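Local coordinates for protein pngf-ii (Elizabethkingia meningoseptica, PDB 4R4X) that removes N-linked glycans from glycoproteins as a peptide:N-glycosidase, probably by hydrolysing the amide link that joins the sugar chain to the protein, at residues L157-Q160 against S161-G165; L33-N36 against E37-N41; P125-L128 against G129-L132; L174-K177 against D178-K182. All blocks are in the same frame, centred on the assembly; numbering follows the deposited sequence. Where two conformers were deposited one is given.

Overall arrangement
All four contacts are local, each between neighbouring parts of one continuous run of chain, and all lie on the same side of the chain's centre. Contacts 1 and 2 are the tightest pair, with centres about 11 Å apart: L162 CD1 packs on I39 CG2 at 3.8 Å, joining the short helices 160-163 and 37-40. Contact 1 also holds the zinc through D159. Contact 3, about 17 Å centre to centre from contact 2, meets it where L34 CD2 lies 4.0 Å from S126 CA. Contact 4, on helix 173-182, stands apart, its nearest atoms about 10 Å from each of the others.

Contact 1: residues L157-Q160 against S161-G165; sequences LDDQ and SLFNG. With ZN (zinc ion), chain B.
The chain turns from loop into the single-turn helix 160-163, where D159 O takes weak bonds from L162 N (3.2 Å) and F163 N, while N164 N closes the turn on Q160 O at 2.8 Å. D159 occupies the N-cap position, yet its carboxylate caps nothing: OD2 binds a zinc ion at 2.1 Å. With chi1 at 62°, CG of D159 stands between its own backbone N and carbonyl carbon. This puts D159 CG at the edge of the F163 ring, in its plane, with the carboxylate turned 81° against the ring and D159 OD2 3.7 Å from F163 CE2. D159 O meets the same edge, 3.3 Å from F163 CD2. D158 forms an Asx turn, its OD1 accepting from Q160 N at 3.2 Å on the anti side, well out of the carboxylate plane. A water then joins D158 O, S161 OG and L162 N, and a second accepts from S161 N, giving the first turn of the helix partners for its amides. E52 of strand 48-54 also binds this zinc. F163 meets F63 of strand 59-65 edge-to-face, and L162 drops onto F35 of strand 31-36.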
loop_
_atom_site.group_PDB
_atom_site.type_symbol
_atom_site.label_atom_id
_atom_site.label_comp_id
_atom_site.label_asym_id
_atom_site.label_seq_id
_atom_site.Cartn_x
_atom_site.Cartn_y
_atom_site.Cartn_z
ATOM N N LEU A 157 18.724 39.960 -0.908
ATOM C CA LEU A 157 18.025 38.694 -0.792
ATOM C C LEU A 157 17.394 38.470 -2.171
ATOM O O LEU A 157 16.406 39.110 -2.521
ATOM C CB LEU A 157 16.985 38.745 0.328
ATOM C CG LEU A 157 16.423 37.389 0.794
ATOM C CD1 LEU A 157 15.789 37.504 2.174
ATOM C CD2 LEU A 157 15.426 36.811 -0.183
ATOM N N ASP A 158 18.009 37.607 -2.969
ATOM C CA ASP A 158 17.527 37.338 -4.331
ATOM C C ASP A 158 17.254 35.839 -4.463
ATOM O O ASP A 158 18.177 35.044 -4.626
ATOM C CB ASP A 158 18.554 37.827 -5.353
ATOM C CG ASP A 158 18.215 37.435 -6.789
ATOM O OD1 ASP A 158 17.056 37.052 -7.077
ATOM O OD2 ASP A 158 19.136 37.520 -7.641
ATOM N N ASP A 159 15.981 35.467 -4.393
ATOM C CA ASP A 159 15.592 34.066 -4.479
ATOM C C ASP A 159 14.830 33.763 -5.764
ATOM O O ASP A 159 14.116 32.763 -5.845
ATOM C CB ASP A 159 14.750 33.670 -3.264
ATOM C CG ASP A 159 13.453 34.450 -3.176
ATOM O OD1 ASP A 159 13.054 35.060 -4.190
ATOM O OD2 ASP A 159 12.833 34.454 -2.091
ATOM N N GLN A 160 14.981 34.623 -6.767
ATOM C CA GLN A 160 14.305 34.406 -8.042
ATOM C C GLN A 160 14.744 33.100 -8.703
ATOM O O GLN A 160 13.903 32.383 -9.191
ATOM C CB GLN A 160 14.486 35.593 -8.997
ATOM C CG GLN A 160 13.541 35.583 -10.209
ATOM C CD GLN A 160 13.961 34.589 -11.289
ATOM O OE1 GLN A 160 15.151 34.397 -11.547
ATOM N NE2 GLN A 160 12.983 33.938 -11.903
ATOM N N SER A 161 16.023 32.741 -8.676
ATOM C CA SER A 161 16.414 31.487 -9.341
ATOM C C SER A 161 15.921 30.250 -8.591
ATOM O O SER A 161 15.734 29.183 -9.171
ATOM C CB SER A 161 17.929 31.394 -9.558
ATOM O OG SER A 161 18.635 31.506 -8.349
ATOM N N LEU A 162 15.731 30.384 -7.294
ATOM C CA LEU A 162 15.221 29.280 -6.503
ATOM C C LEU A 162 13.809 28.928 -6.967
ATOM O O LEU A 162 13.496 27.761 -7.165
ATOM C CB LEU A 162 15.247 29.651 -5.017
ATOM C CG LEU A 162 14.702 28.597 -4.062
ATOM C CD1 LEU A 162 15.496 27.299 -4.184
ATOM C CD2 LEU A 162 14.757 29.145 -2.647
ATOM N N PHE A 163 12.964 29.937 -7.168
ATOM C CA PHE A 163 11.577 29.711 -7.562
ATOM C C PHE A 163 11.314 29.673 -9.077
ATOM O O PHE A 163 10.323 29.130 -9.491
ATOM C CB PHE A 163 10.646 30.722 -6.876
ATOM C CG PHE A 163 10.620 30.585 -5.377
ATOM C CD1 PHE A 163 9.851 29.603 -4.771
ATOM C CD2 PHE A 163 11.404 31.398 -4.573
ATOM C CE1 PHE A 163 9.846 29.456 -3.388
ATOM C CE2 PHE A 163 11.401 31.256 -3.187
ATOM C CZ PHE A 163 10.621 30.280 -2.594
ATOM N N ASN A 164 12.293 30.134 -9.865
ATOM C CA ASN A 164 12.224 30.188 -11.334
ATOM C C ASN A 164 11.818 28.861 -11.967
ATOM O O ASN A 164 12.380 27.816 -11.640
ATOM C CB ASN A 164 13.603 30.603 -11.885
ATOM C CG ASN A 164 13.631 30.733 -13.402
ATOM O OD1 ASN A 164 14.216 29.888 -14.092
ATOM N ND2 ASN A 164 13.032 31.802 -13.927
ATOM N N GLY A 165 10.833 28.915 -12.860
ATOM C CA GLY A 165 10.440 27.755 -13.663
ATOM C C GLY A 165 9.484 26.844 -12.925
ATOM O O GLY A 165 9.232 25.713 -13.337
HETATM ZN ZN ZN B . 11.148 35.317 -1.210
HETATM O O HOH W 1 17.885 32.287 -5.877
HETATM O O HOH W 2 18.121 34.539 -8.247
#

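Contact 2: residues L33-N36 against E37-N41; sequences LLFN and EKIKN
N36 is the N-cap of the short helix 37-40, sitting where strand 31-36 ends and the chain swings into the helical turn, and its side chain crosses that of I39 at about a right angle. Its CG lies between the backbone N and the carbonyl carbon (chi1 65°), which folds OD1 back over the start of the helix; there it accepts from I39 N at 2.9 Å in a nearly straight bond, 168° at the hydrogen, with the donor almost in line with the side-chain carbonyl. The backbone does likewise, K40 N reaching N36 O at 2.9 Å, so both carbonyls of one residue receive amides of the first turn. Next to this, F35 lies oblique to both of its helical neighbours: CD2 packs on I39 CG2 at 3.8 Å, while CZ rests against the aliphatic stem of K40, 3.7 Å from CG. L33 CD2 lies over one face of the F35 ring, toward its rim. The K40 chain then runs on extended and its NZ forms a salt bridge with E5. Under the cap itself the fit is close, with I39 CG1 only 3.3 Å from N36 OD1.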
loop_
_atom_site.group_PDB
_atom_site.type_symbol
_atom_site.label_atom_id
_atom_site.label_comp_id
_atom_site.label_asym_id
_atom_site.label_seq_id
_atom_site.Cartn_x
_atom_site.Cartn_y
_atom_site.Cartn_z
ATOM N N LEU A 33 14.868 34.233 4.553
ATOM C CA LEU A 33 14.782 32.972 3.835
ATOM C C LEU A 33 15.596 31.941 4.605
ATOM O O LEU A 33 16.714 32.228 5.012
ATOM C CB LEU A 33 15.320 33.153 2.413
ATOM C CG LEU A 33 15.556 31.854 1.644
ATOM C CD1 LEU A 33 14.212 31.310 1.252
ATOM C CD2 LEU A 33 16.444 32.087 0.425
ATOM N N LEU A 34 15.010 30.770 4.855
ATOM C CA LEU A 34 15.692 29.703 5.547
ATOM C C LEU A 34 15.756 28.454 4.679
ATOM O O LEU A 34 14.731 27.901 4.243
ATOM C CB LEU A 34 15.020 29.415 6.897
ATOM C CG LEU A 34 15.511 28.182 7.663
ATOM C CD1 LEU A 34 16.992 28.275 8.032
ATOM C CD2 LEU A 34 14.647 27.981 8.906
ATOM N N PHE A 35 16.973 28.034 4.395
ATOM C CA PHE A 35 17.180 26.859 3.591
ATOM C C PHE A 35 18.507 26.197 3.967
ATOM O O PHE A 35 18.888 26.179 5.163
ATOM C CB PHE A 35 16.949 27.159 2.066
ATOM C CG PHE A 35 17.926 28.135 1.403
ATOM C CD1 PHE A 35 18.884 28.858 2.096
ATOM C CD2 PHE A 35 17.818 28.354 0.029
ATOM C CE1 PHE A 35 19.730 29.748 1.425
ATOM C CE2 PHE A 35 18.647 29.241 -0.644
ATOM C CZ PHE A 35 19.627 29.933 0.059
ATOM N N ASN A 36 19.184 25.613 2.990
ATOM C CA ASN A 36 20.456 24.979 3.229
ATOM C C ASN A 36 21.327 24.962 1.966
ATOM O O ASN A 36 20.903 25.416 0.905
ATOM C CB ASN A 36 20.251 23.581 3.800
ATOM C CG ASN A 36 19.564 22.635 2.831
ATOM O OD1 ASN A 36 19.903 22.577 1.636
ATOM N ND2 ASN A 36 18.607 21.853 3.354
ATOM N N GLU A 37 22.544 24.454 2.111
ATOM C CA GLU A 37 23.538 24.429 1.011
ATOM C C GLU A 37 23.064 23.692 -0.238
ATOM O O GLU A 37 23.130 24.225 -1.363
ATOM C CB GLU A 37 24.874 23.835 1.510
ATOM C CG GLU A 37 25.813 24.925 2.005
ATOM C CD GLU A 37 27.078 24.413 2.684
ATOM O OE1 GLU A 37 27.283 23.175 2.758
ATOM O OE2 GLU A 37 27.854 25.280 3.148
ATOM N N LYS A 38 22.564 22.481 -0.043
ATOM C CA LYS A 38 22.130 21.665 -1.172
ATOM C C LYS A 38 20.981 22.296 -1.930
ATOM O O LYS A 38 20.940 22.236 -3.143
ATOM C CB LYS A 38 21.746 20.272 -0.718
ATOM C CG LYS A 38 22.926 19.345 -0.502
ATOM C CD LYS A 38 22.462 18.100 0.242
ATOM C CE LYS A 38 23.225 16.847 -0.154
ATOM N NZ LYS A 38 22.295 15.683 -0.153
ATOM N N ILE A 39 20.054 22.927 -1.215
ATOM C CA ILE A 39 18.988 23.654 -1.872
ATOM C C ILE A 39 19.531 24.894 -2.597
ATOM O O ILE A 39 19.144 25.182 -3.729
ATOM C CB ILE A 39 17.902 24.078 -0.877
ATOM C CG1 ILE A 39 17.211 22.842 -0.296
ATOM C CG2 ILE A 39 16.906 25.010 -1.557
ATOM C CD1 ILE A 39 16.230 23.127 0.843
ATOM N N LYS A 40 20.384 25.657 -1.931
ATOM C CA LYS A 40 20.962 26.845 -2.557
ATOM C C LYS A 40 21.667 26.450 -3.869
ATOM O O LYS A 40 21.500 27.100 -4.904
ATOM C CB LYS A 40 21.971 27.503 -1.620
ATOM C CG LYS A 40 22.481 28.854 -2.095
ATOM C CD LYS A 40 23.415 29.489 -1.070
ATOM C CE LYS A 40 24.238 30.620 -1.696
ATOM N NZ LYS A 40 25.385 30.998 -0.835
ATOM N N ASN A 41 22.430 25.371 -3.798
ATOM C CA ASN A 41 23.209 24.882 -4.936
ATOM C C ASN A 41 22.418 24.082 -5.977
ATOM O O ASN A 41 22.998 23.629 -6.960
ATOM C CB ASN A 41 24.378 24.054 -4.415
ATOM C CG ASN A 41 25.353 24.882 -3.592
ATOM O OD1 ASN A 41 25.472 26.086 -3.772
ATOM N ND2 ASN A 41 26.058 24.230 -2.697
#

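Contact 3: residues P125-L128 against G129-L132; sequences PSIL and GQDL
A type II beta turn runs from I127 to Q130 in the connection between strands 109-116 and 134-140, and G129 takes its third position with a positive phi. The turn's own closing bond is weak, Q130 N to I127 O at 3.4 Å. The side chain of Q130 supplies a second and better bond across the same bend. With chi1 at -71° and a further bend at chi2 (-83°), the chain folds back over the turn: CG passes 3.1 Å from I127 O, and the amide reaches S126. There Q130 NE2 donates to S126 O at 2.8 Å, almost straight at the hydrogen (175°). The acceptor lies in the plane of the Q130 amide, but the donor stands above the carbonyl plane of S126. On the approach to the turn, S126 OG accepts a weak bond from L128 N at 3.3 Å, of the kind found in an ST turn. Q83 reaches in from beside helix 79-82, its OE1 accepting from G129 N and its NE2 donating to I127 O. The other end of the Q130 amide, OE1, accepts from R55. The two partners fix which way round this buried amide sits and restrict its rotation, and the charge of R55 would probably polarise it, making NE2 a somewhat stronger donor to S126 O.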
loop_
_atom_site.group_PDB
_atom_site.type_symbol
_atom_site.label_atom_id
_atom_site.label_comp_id
_atom_site.label_asym_id
_atom_site.label_seq_id
_atom_site.Cartn_x
_atom_site.Cartn_y
_atom_site.Cartn_z
ATOM N N PRO A 125 18.367 29.215 12.616
ATOM C CA PRO A 125 18.511 27.933 11.901
ATOM C C PRO A 125 17.248 27.077 11.916
ATOM O O PRO A 125 17.218 26.012 11.275
ATOM C CB PRO A 125 19.647 27.249 12.683
ATOM C CG PRO A 125 19.430 27.732 14.082
ATOM C CD PRO A 125 19.007 29.174 13.942
ATOM N N SER A 126 16.221 27.517 12.649
ATOM C CA SER A 126 14.920 26.840 12.681
ATOM C C SER A 126 13.834 27.897 12.908
ATOM O O SER A 126 14.129 29.066 13.081
ATOM C CB SER A 126 14.871 25.772 13.792
ATOM O OG SER A 126 14.782 26.377 15.071
ATOM N N ILE A 127 12.581 27.494 12.927
ATOM C CA ILE A 127 11.498 28.463 13.212
ATOM C C ILE A 127 11.548 29.056 14.657
ATOM O O ILE A 127 11.032 30.169 14.909
ATOM C CB ILE A 127 10.135 27.792 12.973
ATOM C CG1 ILE A 127 9.004 28.836 12.877
ATOM C CG2 ILE A 127 9.863 26.755 14.058
ATOM C CD1 ILE A 127 9.165 29.866 11.782
ATOM N N LEU A 128 12.148 28.321 15.601
ATOM C CA LEU A 128 12.131 28.732 17.009
ATOM C C LEU A 128 12.971 29.964 17.272
ATOM O O LEU A 128 14.131 30.033 16.875
ATOM C CB LEU A 128 12.603 27.612 17.922
ATOM C CG LEU A 128 11.722 26.367 17.919
ATOM C CD1 LEU A 128 12.326 25.304 18.817
ATOM C CD2 LEU A 128 10.294 26.696 18.315
ATOM N N GLY A 129 12.365 30.952 17.918
ATOM C CA GLY A 129 13.059 32.188 18.281
ATOM C C GLY A 129 13.161 33.268 17.226
ATOM O O GLY A 129 13.801 34.300 17.475
ATOM N N GLN A 130 12.532 33.053 16.061
ATOM C CA GLN A 130 12.649 33.958 14.919
ATOM C C GLN A 130 12.102 35.342 15.181
ATOM O O GLN A 130 12.427 36.257 14.449
ATOM C CB GLN A 130 11.862 33.421 13.727
ATOM C CG GLN A 130 12.466 32.204 13.078
ATOM C CD GLN A 130 13.549 32.533 12.089
ATOM O OE1 GLN A 130 13.655 33.661 11.580
ATOM N NE2 GLN A 130 14.352 31.535 11.780
ATOM N N ASP A 131 11.234 35.506 16.174
ATOM C CA ASP A 131 10.833 36.864 16.530
ATOM C C ASP A 131 11.672 37.500 17.637
ATOM O O ASP A 131 11.445 38.652 17.948
ATOM C CB ASP A 131 9.362 36.941 16.901
ATOM C CG ASP A 131 8.804 38.334 16.713
ATOM O OD1 ASP A 131 9.147 39.006 15.710
ATOM O OD2 ASP A 131 8.049 38.767 17.591
ATOM N N LEU A 132 12.625 36.775 18.230
ATOM C CA LEU A 132 13.440 37.336 19.339
ATOM C C LEU A 132 14.597 38.201 18.863
ATOM O O LEU A 132 15.014 39.140 19.548
ATOM C CB LEU A 132 14.029 36.234 20.213
ATOM C CG LEU A 132 13.053 35.322 20.970
ATOM C CD1 LEU A 132 13.834 34.215 21.664
ATOM C CD2 LEU A 132 12.212 36.105 21.965
#

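Contact 4: residues L174-K177 against D178-K182; sequences LTYK and DMIWK
Y176 swings its ring out with CG anti to the backbone N (chi1 175°), and I180, one turn on, carries CG1 beside its own N and then runs straight to CD1 (chi2 172°); the methyl comes to 3.6 Å from Y176 CE2, oblique to the ring. Y176 OH, at the far end of the ring, hydrogen-bonds to E49. The ring and I180 both lean on strand 59-65, and the ring and M179 also on strand 70-76. T175 and M179, the latter a selenomethionine, lie side by side and point the same way; M179 was modelled in two conformers, so the 3.9 Å approach of T175 CG2 to M179 SE is tentative. T175 OG1 itself bonds to D172, just before the segment. On the exposed side D178 works in two directions: OD2 uses its syn lone pair for a salt bridge to K182 NZ at 2.7 Å, and OD1 sits at the edge of the W181 ring, in its plane. Four backbone bonds run along the helix, from D178 N to L174 O (3.1 Å) through to W181 N to K177 O (2.9 Å). The four-residue spacing of the backbone bonds, the Y176-I180 pair and the salt bridge is that of a regular alpha helix with one face packed on strands and the other toward solvent.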
loop_
_atom_site.group_PDB
_atom_site.type_symbol
_atom_site.label_atom_id
_atom_site.label_comp_id
_atom_site.label_asym_id
_atom_site.label_seq_id
_atom_site.Cartn_x
_atom_site.Cartn_y
_atom_site.Cartn_z
ATOM N N LEU A 174 -2.953 20.761 6.208
ATOM C CA LEU A 174 -3.098 19.307 6.106
ATOM C C LEU A 174 -2.814 18.838 4.692
ATOM O O LEU A 174 -2.151 17.829 4.491
ATOM C CB LEU A 174 -4.496 18.850 6.525
ATOM C CG LEU A 174 -4.780 18.973 8.026
ATOM C CD1 LEU A 174 -6.250 18.677 8.296
ATOM C CD2 LEU A 174 -3.881 18.060 8.841
ATOM N N THR A 175 -3.349 19.558 3.719
ATOM C CA THR A 175 -3.125 19.236 2.319
ATOM C C THR A 175 -1.646 19.385 1.920
ATOM O O THR A 175 -1.107 18.568 1.180
ATOM C CB THR A 175 -4.024 20.114 1.421
ATOM O OG1 THR A 175 -5.387 19.864 1.765
ATOM C CG2 THR A 175 -3.800 19.816 -0.032
ATOM N N TYR A 176 -1.021 20.455 2.386
ATOM C CA TYR A 176 0.402 20.705 2.160
ATOM C C TYR A 176 1.235 19.449 2.532
ATOM O O TYR A 176 2.019 18.935 1.720
ATOM C CB TYR A 176 0.815 21.937 2.976
ATOM C CG TYR A 176 2.280 22.257 2.943
ATOM C CD1 TYR A 176 2.822 23.040 1.923
ATOM C CD2 TYR A 176 3.118 21.828 3.958
ATOM C CE1 TYR A 176 4.172 23.333 1.884
ATOM C CE2 TYR A 176 4.462 22.132 3.938
ATOM C CZ TYR A 176 4.975 22.884 2.898
ATOM O OH TYR A 176 6.299 23.137 2.880
ATOM N N LYS A 177 1.024 18.945 3.746
ATOM C CA LYS A 177 1.780 17.790 4.243
ATOM C C LYS A 177 1.463 16.545 3.437
ATOM O O LYS A 177 2.354 15.737 3.143
ATOM C CB LYS A 177 1.468 17.525 5.722
ATOM C CG LYS A 177 1.914 18.627 6.676
ATOM C CD LYS A 177 3.417 18.693 6.791
ATOM C CE LYS A 177 3.840 19.640 7.900
ATOM N NZ LYS A 177 5.282 19.467 8.141
ATOM N N ASP A 178 0.186 16.388 3.107
ATOM C CA ASP A 178 -0.294 15.238 2.334
ATOM C C ASP A 178 0.376 15.175 0.971
ATOM O O ASP A 178 0.785 14.100 0.511
ATOM C CB ASP A 178 -1.818 15.322 2.160
ATOM C CG ASP A 178 -2.410 14.073 1.514
ATOM O OD1 ASP A 178 -2.376 12.983 2.138
ATOM O OD2 ASP A 178 -2.950 14.188 0.387
HETATM N N MSE A 179 0.508 16.336 0.331
HETATM C CA MSE A 179 1.125 16.394 -0.999
HETATM C C MSE A 179 2.601 16.091 -0.924
HETATM O O MSE A 179 3.142 15.401 -1.805
HETATM C CB MSE A 179 0.838 17.730 -1.676
HETATM C CG MSE A 179 -0.650 17.748 -2.028
HETATM SE SE MSE A 179 -1.131 19.451 -2.877
HETATM C CE MSE A 179 -0.241 19.159 -4.612
ATOM N N ILE A 180 3.274 16.560 0.120
ATOM C CA ILE A 180 4.676 16.172 0.342
ATOM C C ILE A 180 4.778 14.640 0.473
ATOM O O ILE A 180 5.623 13.993 -0.191
ATOM C CB ILE A 180 5.278 16.823 1.609
ATOM C CG1 ILE A 180 5.435 18.335 1.434
ATOM C CG2 ILE A 180 6.653 16.220 1.946
ATOM C CD1 ILE A 180 5.832 19.048 2.706
ATOM N N TRP A 181 3.921 14.058 1.316
ATOM C CA TRP A 181 3.904 12.598 1.525
ATOM C C TRP A 181 3.712 11.832 0.220
ATOM O O TRP A 181 4.530 10.945 -0.123
ATOM C CB TRP A 181 2.851 12.201 2.559
ATOM C CG TRP A 181 2.578 10.732 2.640
ATOM C CD1 TRP A 181 3.482 9.731 2.881
ATOM C CD2 TRP A 181 1.314 10.096 2.468
ATOM N NE1 TRP A 181 2.846 8.503 2.898
ATOM C CE2 TRP A 181 1.515 8.699 2.631
ATOM C CE3 TRP A 181 0.028 10.565 2.215
ATOM C CZ2 TRP A 181 0.483 7.787 2.536
ATOM C CZ3 TRP A 181 -0.997 9.671 2.107
ATOM C CH2 TRP A 181 -0.770 8.277 2.264
ATOM N N LYS A 182 2.695 12.216 -0.545
ATOM C CA LYS A 182 2.381 11.522 -1.797
ATOM C C LYS A 182 3.470 11.681 -2.864
ATOM O O LYS A 182 3.580 10.845 -3.755
ATOM C CB LYS A 182 1.018 11.956 -2.349
ATOM C CG LYS A 182 -0.126 11.296 -1.607
ATOM C CD LYS A 182 -1.460 11.945 -1.871
ATOM C CE LYS A 182 -2.565 11.263 -1.065
ATOM N NZ LYS A 182 -3.784 12.113 -1.094
#